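Local coordinates for protein peptidase, M20/M25/M40 family (Staphylococcus aureus, PDB 4EWT) that probably hydrolyses N-acyl amino acids or related amides, as a metal-dependent amidohydrolase of the M20 peptidase family with manganese bound at its two-metal site, at residues E35-I40 with R58-T63; I133-E138 with G143-M148; V157-G162 with P304-Y309; L319-E324 with S376-G381. All coordinates share one frame; numbering follows the deposited sequence.

All four contacts join the eight-stranded mixed sheet, or the turn leading into one of its strands, to helices packed against it. Interaction 2 lies deepest, nearest the chain centre and beside the manganese site, and mixes apolar packing with buried polar groups and two glycines. Interactions 3 and 4 are buried too, though farther from the centre, and interaction 1 is only partly buried. Interaction 1 is almost wholly aliphatic, interaction 3 stacks two aromatic rings, and interaction 4 sets a ring edge against a carboxylate. Interactions 1 and 2 use neighbouring strands, linked by a probable hydrogen bond from His134 N to Ile60 O (3.1 Å). Interactions 3 and 4 meet where Leu161 CD2 packs on Val380 CG1 at 4.2 Å.

Interaction 1 (E35-I40 with R58-T63); sequences ETAKYI and RGIKVT
Ile60 sets its CG1 opposite the carbonyl carbon and beside the backbone N (chi1 -54°), and a nearly extended second torsion (161°) carries CD1 away from strand 60-65 toward Ala37 and Ile40 of helix 34-43. That one methyl does most of the touching. Ile60 CD1 lies 4.0 Å from Ala37 CB and 3.3 Å from Ala37 O, and Ile40 CG2, the short branch, meets the same methyl at 3.9 Å; the two isoleucine side chains run at a slant to one another. Alanine suits the helix face here, because its lone CB lets the branched chain of Ile60 lie close to the helix backbone. Just before the strand, Arg58 lends only the root of its side chain: its CB rests 4.0 Å from Ala37 CB, and the extended chain beyond leads NE to a salt bridge with Asp34, immediately before the helix segment. Ile40 also packs on Phe79 and on His134 of the neighbouring strand 129-135, which ties the helix to that strand as well. Between the two segments the attraction is dispersive, with little directional bonding to fix the angle between helix and strand; shape fit and burial of the isoleucines set the spacing, and the charge of Arg58 is paired with Asp34.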
# COMPACT_ATOMS: atom_id res chain seq x y z
N GLU A 35 17.63 -43.38 19.76
CA GLU A 35 17.01 -44.72 19.82
C GLU A 35 16.68 -45.26 18.43
O GLU A 35 16.82 -46.46 18.18
CB GLU A 35 15.74 -44.71 20.67
CG GLU A 35 15.96 -44.61 22.17
CD GLU A 35 14.82 -45.25 22.97
OE1 GLU A 35 13.67 -45.25 22.49
OE2 GLU A 35 15.09 -45.76 24.08
N THR A 36 16.21 -44.39 17.54
CA THR A 36 15.86 -44.79 16.18
C THR A 36 17.10 -45.26 15.42
O THR A 36 17.09 -46.34 14.82
CB THR A 36 15.13 -43.67 15.41
OG1 THR A 36 14.18 -43.03 16.28
CG2 THR A 36 14.39 -44.23 14.19
N ALA A 37 18.17 -44.47 15.47
CA ALA A 37 19.45 -44.83 14.84
C ALA A 37 20.02 -46.15 15.38
O ALA A 37 20.57 -46.95 14.62
CB ALA A 37 20.47 -43.72 14.99
N LYS A 38 19.90 -46.37 16.68
CA LYS A 38 20.34 -47.63 17.30
C LYS A 38 19.49 -48.82 16.87
O LYS A 38 20.03 -49.91 16.64
CB LYS A 38 20.38 -47.51 18.83
CG LYS A 38 21.72 -47.05 19.38
CD LYS A 38 21.68 -46.81 20.90
CE LYS A 38 21.46 -48.10 21.68
NZ LYS A 38 21.82 -47.97 23.12
N TYR A 39 18.18 -48.61 16.76
CA TYR A 39 17.26 -49.65 16.29
C TYR A 39 17.54 -50.11 14.85
O TYR A 39 17.42 -51.29 14.53
CB TYR A 39 15.82 -49.16 16.42
CG TYR A 39 14.78 -50.13 15.89
CD1 TYR A 39 14.23 -51.11 16.72
CD2 TYR A 39 14.36 -50.08 14.57
CE1 TYR A 39 13.27 -51.99 16.24
CE2 TYR A 39 13.41 -50.96 14.08
CZ TYR A 39 12.87 -51.91 14.92
OH TYR A 39 11.93 -52.79 14.44
N ILE A 40 17.89 -49.15 13.99
CA ILE A 40 18.19 -49.42 12.59
C ILE A 40 19.49 -50.22 12.45
O ILE A 40 19.54 -51.21 11.71
CB ILE A 40 18.25 -48.10 11.75
CG1 ILE A 40 16.85 -47.49 11.62
CG2 ILE A 40 18.85 -48.35 10.36
CD1 ILE A 40 16.85 -46.00 11.26
N ARG A 58 24.56 -39.74 13.74
CA ARG A 58 23.44 -40.68 13.56
C ARG A 58 23.19 -41.06 12.09
O ARG A 58 22.11 -41.55 11.74
CB ARG A 58 22.16 -40.18 14.25
CG ARG A 58 22.33 -39.99 15.75
CD ARG A 58 21.21 -39.17 16.34
NE ARG A 58 21.59 -38.58 17.61
CZ ARG A 58 22.06 -37.34 17.77
NH1 ARG A 58 22.20 -36.54 16.71
NH2 ARG A 58 22.38 -36.90 18.98
N GLY A 59 24.19 -40.84 11.25
CA GLY A 59 24.14 -41.26 9.85
C GLY A 59 24.50 -42.72 9.67
O GLY A 59 25.54 -43.18 10.16
N ILE A 60 23.64 -43.46 8.97
CA ILE A 60 23.82 -44.90 8.77
C ILE A 60 23.83 -45.25 7.29
O ILE A 60 22.87 -44.97 6.56
CB ILE A 60 22.74 -45.73 9.52
CG1 ILE A 60 22.70 -45.35 11.00
CG2 ILE A 60 23.02 -47.24 9.37
CD1 ILE A 60 21.41 -45.74 11.70
N LYS A 61 24.92 -45.88 6.86
CA LYS A 61 25.15 -46.25 5.47
C LYS A 61 25.34 -47.77 5.42
O LYS A 61 26.40 -48.28 5.81
CB LYS A 61 26.41 -45.52 4.99
CG LYS A 61 26.76 -45.63 3.52
CD LYS A 61 28.28 -45.73 3.40
CE LYS A 61 28.87 -44.75 2.41
NZ LYS A 61 28.85 -45.23 1.00
N VAL A 62 24.33 -48.49 4.95
CA VAL A 62 24.45 -49.94 4.84
C VAL A 62 24.73 -50.36 3.39
O VAL A 62 23.96 -50.05 2.48
CB VAL A 62 23.30 -50.75 5.54
CG1 VAL A 62 22.49 -49.85 6.46
CG2 VAL A 62 22.39 -51.46 4.56
N THR A 63 25.87 -51.02 3.20
CA THR A 63 26.33 -51.44 1.88
C THR A 63 25.98 -52.91 1.61
O THR A 63 26.27 -53.79 2.42
CB THR A 63 27.85 -51.19 1.70
OG1 THR A 63 28.12 -49.79 1.86
CG2 THR A 63 28.32 -51.61 0.32

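Interaction 2 (I133-E138 with G143-M148); sequences IHQPAE and GGAKTM
The flat carboxamide of Gln135 has the start of helix 144-150 over one face: Ala145 N stands 3.5 Å from Gln135 CD, almost straight above it, and Ala145 CB lies 3.5 Å from Gln135 OE1. At the edge, in the amide plane, Gln135 NE2 gives a hydrogen bond to Pro136 O of 3.3 Å (156° at the hydrogen), reaching that carbonyl from a tilt of 33° out of its plane. Glutamine suits this buried place because it both gives and accepts: NE2 also bonds to Asp334 OD1, and OE1 takes bonds from Arg76 and Tyr338, which hold the amide's rotation. Asp334 additionally accepts from Ala145 N through OD2, tying glutamine and helix start to one carboxylate. Strand 129-135 and this helix belong to a beta-alpha-beta crossover of the alpha/beta metal-binding domain, in which the helix leads on to strand 159-166. The turn between them carries the manganese ligand Glu139, and Glu138 has its side chain about 4 Å from a manganese ion. Two glycines let the chain pass close to that turn. Gly144 CA makes a C-H...O contact of 3.3 Å with Pro136 O, where a side chain would collide, and Gly143 adopts a positive phi (89°) that favours glycine. Farther along the helix, Met148 SD packs on Ile133 CG2 at 3.8 Å, the two chains passing in opposite directions.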
# COMPACT_ATOMS: atom_id res chain seq x y z
N ILE A 133 20.70 -45.68 2.38
CA ILE A 133 20.94 -44.51 3.21
C ILE A 133 19.78 -44.33 4.19
O ILE A 133 18.66 -44.03 3.78
CB ILE A 133 21.09 -43.23 2.33
CG1 ILE A 133 22.30 -43.34 1.40
CG2 ILE A 133 21.21 -41.97 3.20
CD1 ILE A 133 22.36 -42.26 0.32
N HIS A 134 20.05 -44.54 5.47
CA HIS A 134 19.09 -44.23 6.52
C HIS A 134 19.46 -42.87 7.11
O HIS A 134 20.47 -42.74 7.81
CB HIS A 134 19.08 -45.33 7.60
CG HIS A 134 18.42 -46.60 7.16
ND1 HIS A 134 19.12 -47.75 6.87
CD2 HIS A 134 17.11 -46.91 6.99
CE1 HIS A 134 18.28 -48.71 6.53
NE2 HIS A 134 17.05 -48.22 6.59
N GLN A 135 18.65 -41.86 6.80
CA GLN A 135 18.98 -40.46 7.07
C GLN A 135 18.20 -39.86 8.23
O GLN A 135 16.97 -39.94 8.27
CB GLN A 135 18.76 -39.62 5.81
CG GLN A 135 19.30 -38.19 5.88
CD GLN A 135 18.59 -37.26 4.93
OE1 GLN A 135 18.66 -37.40 3.71
NE2 GLN A 135 17.87 -36.29 5.49
N PRO A 136 18.91 -39.26 9.20
CA PRO A 136 18.27 -38.48 10.25
C PRO A 136 18.06 -37.03 9.80
O PRO A 136 18.48 -36.65 8.70
CB PRO A 136 19.31 -38.50 11.37
CG PRO A 136 20.61 -38.51 10.66
CD PRO A 136 20.37 -39.36 9.43
N ALA A 137 17.40 -36.24 10.65
CA ALA A 137 17.45 -34.78 10.58
C ALA A 137 16.97 -34.15 9.27
O ALA A 137 17.40 -33.06 8.91
CB ALA A 137 18.88 -34.30 10.91
N GLU A 138 16.07 -34.83 8.56
CA GLU A 138 15.52 -34.30 7.30
C GLU A 138 14.70 -33.02 7.53
O GLU A 138 14.74 -32.10 6.71
CB GLU A 138 14.67 -35.37 6.59
CG GLU A 138 14.18 -35.00 5.18
CD GLU A 138 12.97 -34.07 5.17
OE1 GLU A 138 12.11 -34.17 6.08
OE2 GLU A 138 12.88 -33.23 4.24
N GLY A 143 19.72 -29.89 8.31
CA GLY A 143 19.29 -31.18 7.78
C GLY A 143 20.33 -32.27 7.92
O GLY A 143 21.45 -32.03 8.38
N GLY A 144 19.96 -33.48 7.50
CA GLY A 144 20.85 -34.64 7.58
C GLY A 144 21.61 -34.94 6.31
O GLY A 144 22.77 -35.36 6.36
N ALA A 145 20.95 -34.73 5.16
CA ALA A 145 21.53 -35.06 3.86
C ALA A 145 22.87 -34.39 3.67
O ALA A 145 23.84 -35.02 3.23
CB ALA A 145 20.58 -34.67 2.74
N LYS A 146 22.92 -33.11 4.03
CA LYS A 146 24.12 -32.29 3.98
C LYS A 146 25.24 -32.93 4.79
O LYS A 146 26.31 -33.21 4.24
CB LYS A 146 23.79 -30.88 4.50
CG LYS A 146 24.77 -29.79 4.12
CD LYS A 146 24.22 -28.42 4.50
CE LYS A 146 25.24 -27.31 4.27
NZ LYS A 146 25.47 -27.06 2.81
N THR A 147 24.99 -33.17 6.07
CA THR A 147 25.99 -33.77 6.97
C THR A 147 26.47 -35.15 6.48
O THR A 147 27.63 -35.50 6.65
CB THR A 147 25.45 -33.87 8.38
N MET A 148 25.56 -35.91 5.88
CA MET A 148 25.90 -37.22 5.33
C MET A 148 26.75 -37.16 4.08
O MET A 148 27.62 -38.01 3.88
CB MET A 148 24.64 -38.04 5.04
CG MET A 148 23.96 -38.51 6.28
SD MET A 148 22.88 -39.89 5.94
CE MET A 148 22.16 -40.02 7.54

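Interaction 3 (V157-G162 with P304-Y309); sequences VDHVLG and PEFTEY
His159 and Phe306 form an offset stack, their ring centroids 4.3 Å apart and their planes tilted by 19°, where helix 304-316 packs on strand 159-166 of the central sheet of the alpha/beta domain. Over the face of the phenyl ring sit His159 ND1, displaced toward the rim and 3.5 Å from Phe306 CG, and His159 CB, 3.9 Å from the centroid in a CH-pi contact. A first torsion near 180° (chi1 -176°) turns CG away from the backbone N and sends the ring of Phe306 toward the strand, where the two side chains, coming from opposite elements, overlap alongside one another. Leu161 closes one edge of the ring, CB lying 4.3 Å from Phe306 CE2, and Val160 O approaches Phe306 CE2 obliquely, at 3.4 Å. A flat apolar side chain suits the interface between helix and sheet, and Ala345 and Leu73 from the two flanking strands pack against it as well. Histidine fits the other side of the stack by being flat and polar together: ND1 hydrogen-bonds to Pro343 O, which helps fix the imidazole's rotation, and the ring of Tyr387 meets it nearly at right angles. Just before the helix, Asp303 accepts a hydrogen bond from Phe306 N through OD1.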
# COMPACT_ATOMS: atom_id res chain seq x y z
N VAL A 157 28.88 -43.65 -5.43
CA VAL A 157 27.47 -43.68 -5.86
C VAL A 157 27.24 -43.02 -7.21
O VAL A 157 27.60 -41.86 -7.41
CB VAL A 157 26.54 -43.01 -4.81
CG1 VAL A 157 25.12 -42.94 -5.33
CG2 VAL A 157 26.59 -43.76 -3.48
N ASP A 158 26.61 -43.75 -8.12
CA ASP A 158 26.27 -43.26 -9.45
C ASP A 158 24.92 -42.53 -9.51
O ASP A 158 24.82 -41.43 -10.07
CB ASP A 158 26.32 -44.42 -10.46
CG ASP A 158 27.74 -44.97 -10.66
OD1 ASP A 158 28.05 -46.06 -10.12
OD2 ASP A 158 28.54 -44.31 -11.37
N HIS A 159 23.89 -43.13 -8.91
CA HIS A 159 22.55 -42.53 -8.85
C HIS A 159 21.91 -42.68 -7.47
O HIS A 159 22.22 -43.63 -6.75
CB HIS A 159 21.62 -43.17 -9.89
CG HIS A 159 22.00 -42.90 -11.31
ND1 HIS A 159 21.56 -41.79 -12.00
CD2 HIS A 159 22.75 -43.62 -12.18
CE1 HIS A 159 22.03 -41.83 -13.23
NE2 HIS A 159 22.75 -42.93 -13.37
N VAL A 160 21.01 -41.76 -7.12
CA VAL A 160 20.25 -41.86 -5.87
C VAL A 160 18.76 -41.96 -6.18
O VAL A 160 18.24 -41.25 -7.03
CB VAL A 160 20.50 -40.68 -4.91
CG1 VAL A 160 19.94 -40.99 -3.51
CG2 VAL A 160 21.98 -40.36 -4.81
N LEU A 161 18.07 -42.87 -5.49
CA LEU A 161 16.62 -42.97 -5.61
C LEU A 161 16.01 -42.82 -4.22
O LEU A 161 16.56 -43.30 -3.23
CB LEU A 161 16.22 -44.31 -6.26
CG LEU A 161 14.73 -44.65 -6.38
CD1 LEU A 161 13.99 -43.69 -7.30
CD2 LEU A 161 14.53 -46.08 -6.87
N GLY A 162 14.90 -42.11 -4.15
CA GLY A 162 14.18 -41.97 -2.89
C GLY A 162 12.70 -42.02 -3.14
O GLY A 162 12.22 -41.73 -4.23
N PRO A 304 16.23 -35.80 -15.43
CA PRO A 304 15.30 -36.28 -16.47
C PRO A 304 15.64 -37.68 -17.03
O PRO A 304 14.73 -38.49 -17.18
CB PRO A 304 15.42 -35.20 -17.56
CG PRO A 304 15.76 -33.97 -16.80
CD PRO A 304 16.74 -34.46 -15.76
N GLU A 305 16.91 -37.95 -17.31
CA GLU A 305 17.36 -39.27 -17.81
C GLU A 305 17.02 -40.38 -16.81
O GLU A 305 16.36 -41.36 -17.15
CB GLU A 305 18.87 -39.29 -18.09
CG GLU A 305 19.33 -38.45 -19.27
CD GLU A 305 20.85 -38.31 -19.33
OE1 GLU A 305 21.35 -37.18 -19.14
OE2 GLU A 305 21.54 -39.34 -19.57
N PHE A 306 17.48 -40.21 -15.57
CA PHE A 306 17.29 -41.23 -14.55
C PHE A 306 15.82 -41.41 -14.19
O PHE A 306 15.35 -42.54 -14.11
CB PHE A 306 18.16 -40.95 -13.32
CG PHE A 306 18.09 -42.03 -12.27
CD1 PHE A 306 18.45 -43.33 -12.56
CD2 PHE A 306 17.67 -41.72 -10.98
CE1 PHE A 306 18.40 -44.33 -11.59
CE2 PHE A 306 17.61 -42.71 -10.00
CZ PHE A 306 17.97 -44.02 -10.31
N THR A 307 15.10 -40.30 -14.01
CA THR A 307 13.68 -40.36 -13.63
C THR A 307 12.84 -41.07 -14.68
O THR A 307 11.95 -41.85 -14.34
CB THR A 307 13.07 -38.97 -13.36
OG1 THR A 307 13.82 -38.31 -12.34
CG2 THR A 307 11.61 -39.08 -12.92
N GLU A 308 13.12 -40.80 -15.96
CA GLU A 308 12.40 -41.47 -17.04
C GLU A 308 12.76 -42.95 -17.10
O GLU A 308 11.89 -43.80 -17.32
CB GLU A 308 12.63 -40.81 -18.40
CG GLU A 308 11.39 -40.82 -19.30
CD GLU A 308 10.28 -39.90 -18.79
OE1 GLU A 308 9.14 -40.38 -18.59
OE2 GLU A 308 10.56 -38.70 -18.57
N TYR A 309 14.04 -43.25 -16.90
CA TYR A 309 14.46 -44.63 -16.76
C TYR A 309 13.65 -45.33 -15.67
O TYR A 309 13.19 -46.46 -15.86
CB TYR A 309 15.97 -44.73 -16.47
CG TYR A 309 16.36 -46.08 -15.92
CD1 TYR A 309 16.62 -47.15 -16.77
CD2 TYR A 309 16.44 -46.30 -14.54
CE1 TYR A 309 16.96 -48.39 -16.28
CE2 TYR A 309 16.78 -47.54 -14.03
CZ TYR A 309 17.04 -48.58 -14.91
OH TYR A 309 17.37 -49.81 -14.43

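Interaction 4 (L319-E324 with S376-G381); sequences LDFGVE and SAEAVG
Phe321 reaches across to Glu378 and Ala379 from the turn that enters strand 322-325, and its CB already points at helix 372-386. From CB, the first torsion (chi1 54°) puts CG between the backbone N and the carbonyl carbon, a crowded position for an aromatic side chain but one that turns the ring toward the helix. The ring from CD2 round to CE1 does the touching. Along one side, Phe321 CD2 comes to 3.7 Å from Glu378 OE1, and the next atom, Phe321 CE2, closes to 3.3 Å from that same oxygen and to 3.7 Å from Glu378 CB. On the other side, CE1 meets the methyl of Ala379. At the tip, Phe321 CZ lies 3.8 Å from Ala379 N and 3.9 Å from Ala379 CB. Alanine suits this point because its small side chain admits the ring tip close to the helix backbone. One face of the ring is covered from within its own segment by Leu319 CB, offset toward the rim, and Val174 of the neighbouring strand also packs on the ring. The contact thus joins the margin of the sheet to the C-terminal helix. The carboxylate of Glu378, carried on an extended chain that also packs on Ile6 and Lys10 of helix 2-11, is turned only 18° from the plane of the ring, with OE1 at the ring edge. This sets a probably negative oxygen against the slightly positive C-H rim, consistent with a weak electrostatic attraction added to the apolar packing.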
# COMPACT_ATOMS: atom_id res chain seq x y z
N LEU A 319 3.63 -54.68 -12.35
CA LEU A 319 3.36 -55.03 -10.95
C LEU A 319 1.88 -54.79 -10.61
O LEU A 319 1.09 -54.44 -11.48
CB LEU A 319 4.25 -54.21 -9.99
CG LEU A 319 5.77 -54.00 -10.13
CD1 LEU A 319 6.53 -55.28 -10.47
CD2 LEU A 319 6.10 -52.89 -11.12
N ASP A 320 1.56 -54.88 -9.35
CA ASP A 320 0.21 -54.74 -8.96
C ASP A 320 -0.17 -53.31 -8.56
O ASP A 320 -1.04 -53.08 -7.72
CB ASP A 320 -0.04 -55.67 -7.82
CG ASP A 320 -1.31 -56.38 -7.97
OD1 ASP A 320 -1.31 -57.46 -8.60
OD2 ASP A 320 -2.32 -55.85 -7.47
N PHE A 321 0.53 -52.38 -9.17
CA PHE A 321 0.27 -50.94 -9.01
C PHE A 321 0.60 -50.14 -10.28
O PHE A 321 1.50 -50.50 -11.04
CB PHE A 321 1.02 -50.36 -7.79
CG PHE A 321 2.51 -50.63 -7.80
CD1 PHE A 321 3.39 -49.80 -8.49
CD2 PHE A 321 3.03 -51.71 -7.08
CE1 PHE A 321 4.76 -50.05 -8.49
CE2 PHE A 321 4.40 -51.96 -7.07
CZ PHE A 321 5.27 -51.13 -7.78
N GLY A 322 -0.15 -49.06 -10.49
CA GLY A 322 0.04 -48.19 -11.65
C GLY A 322 1.19 -47.20 -11.47
O GLY A 322 1.65 -46.96 -10.35
N VAL A 323 1.66 -46.65 -12.59
CA VAL A 323 2.73 -45.66 -12.58
C VAL A 323 2.31 -44.51 -13.47
O VAL A 323 1.99 -44.72 -14.64
CB VAL A 323 4.06 -46.25 -13.12
CG1 VAL A 323 5.22 -45.29 -12.83
CG2 VAL A 323 4.34 -47.61 -12.52
N GLU A 324 2.32 -43.29 -12.93
CA GLU A 324 1.92 -42.12 -13.73
C GLU A 324 2.53 -40.78 -13.29
O GLU A 324 2.97 -40.62 -12.15
CB GLU A 324 0.39 -41.99 -13.81
CG GLU A 324 -0.32 -41.88 -12.47
CD GLU A 324 -1.79 -41.54 -12.62
OE1 GLU A 324 -2.64 -42.44 -12.44
OE2 GLU A 324 -2.10 -40.38 -12.95
N SER A 376 6.07 -49.53 -2.02
CA SER A 376 7.36 -48.84 -2.01
C SER A 376 8.52 -49.82 -2.19
O SER A 376 9.42 -49.60 -3.01
CB SER A 376 7.52 -48.03 -0.73
OG SER A 376 6.54 -47.02 -0.65
N ALA A 377 8.50 -50.90 -1.42
CA ALA A 377 9.53 -51.93 -1.51
C ALA A 377 9.58 -52.57 -2.89
O ALA A 377 10.66 -52.71 -3.48
CB ALA A 377 9.34 -52.98 -0.42
N GLU A 378 8.41 -52.93 -3.42
CA GLU A 378 8.30 -53.54 -4.75
C GLU A 378 8.85 -52.62 -5.83
O GLU A 378 9.62 -53.05 -6.70
CB GLU A 378 6.85 -53.93 -5.07
CG GLU A 378 6.38 -55.23 -4.42
CD GLU A 378 4.88 -55.47 -4.59
OE1 GLU A 378 4.19 -54.60 -5.16
OE2 GLU A 378 4.39 -56.53 -4.14
N ALA A 379 8.46 -51.35 -5.77
CA ALA A 379 8.92 -50.33 -6.71
C ALA A 379 10.43 -50.12 -6.66
O ALA A 379 11.11 -50.22 -7.68
CB ALA A 379 8.21 -49.02 -6.44
N VAL A 380 10.96 -49.86 -5.47
CA VAL A 380 12.40 -49.61 -5.30
C VAL A 380 13.21 -50.87 -5.63
O VAL A 380 14.19 -50.80 -6.37
CB VAL A 380 12.72 -49.03 -3.89
CG1 VAL A 380 14.21 -48.85 -3.68
CG2 VAL A 380 12.02 -47.70 -3.69
N GLY A 381 12.77 -52.02 -5.11
CA GLY A 381 13.44 -53.27 -5.43
C GLY A 381 13.53 -53.57 -6.92
O GLY A 381 14.57 -53.99 -7.42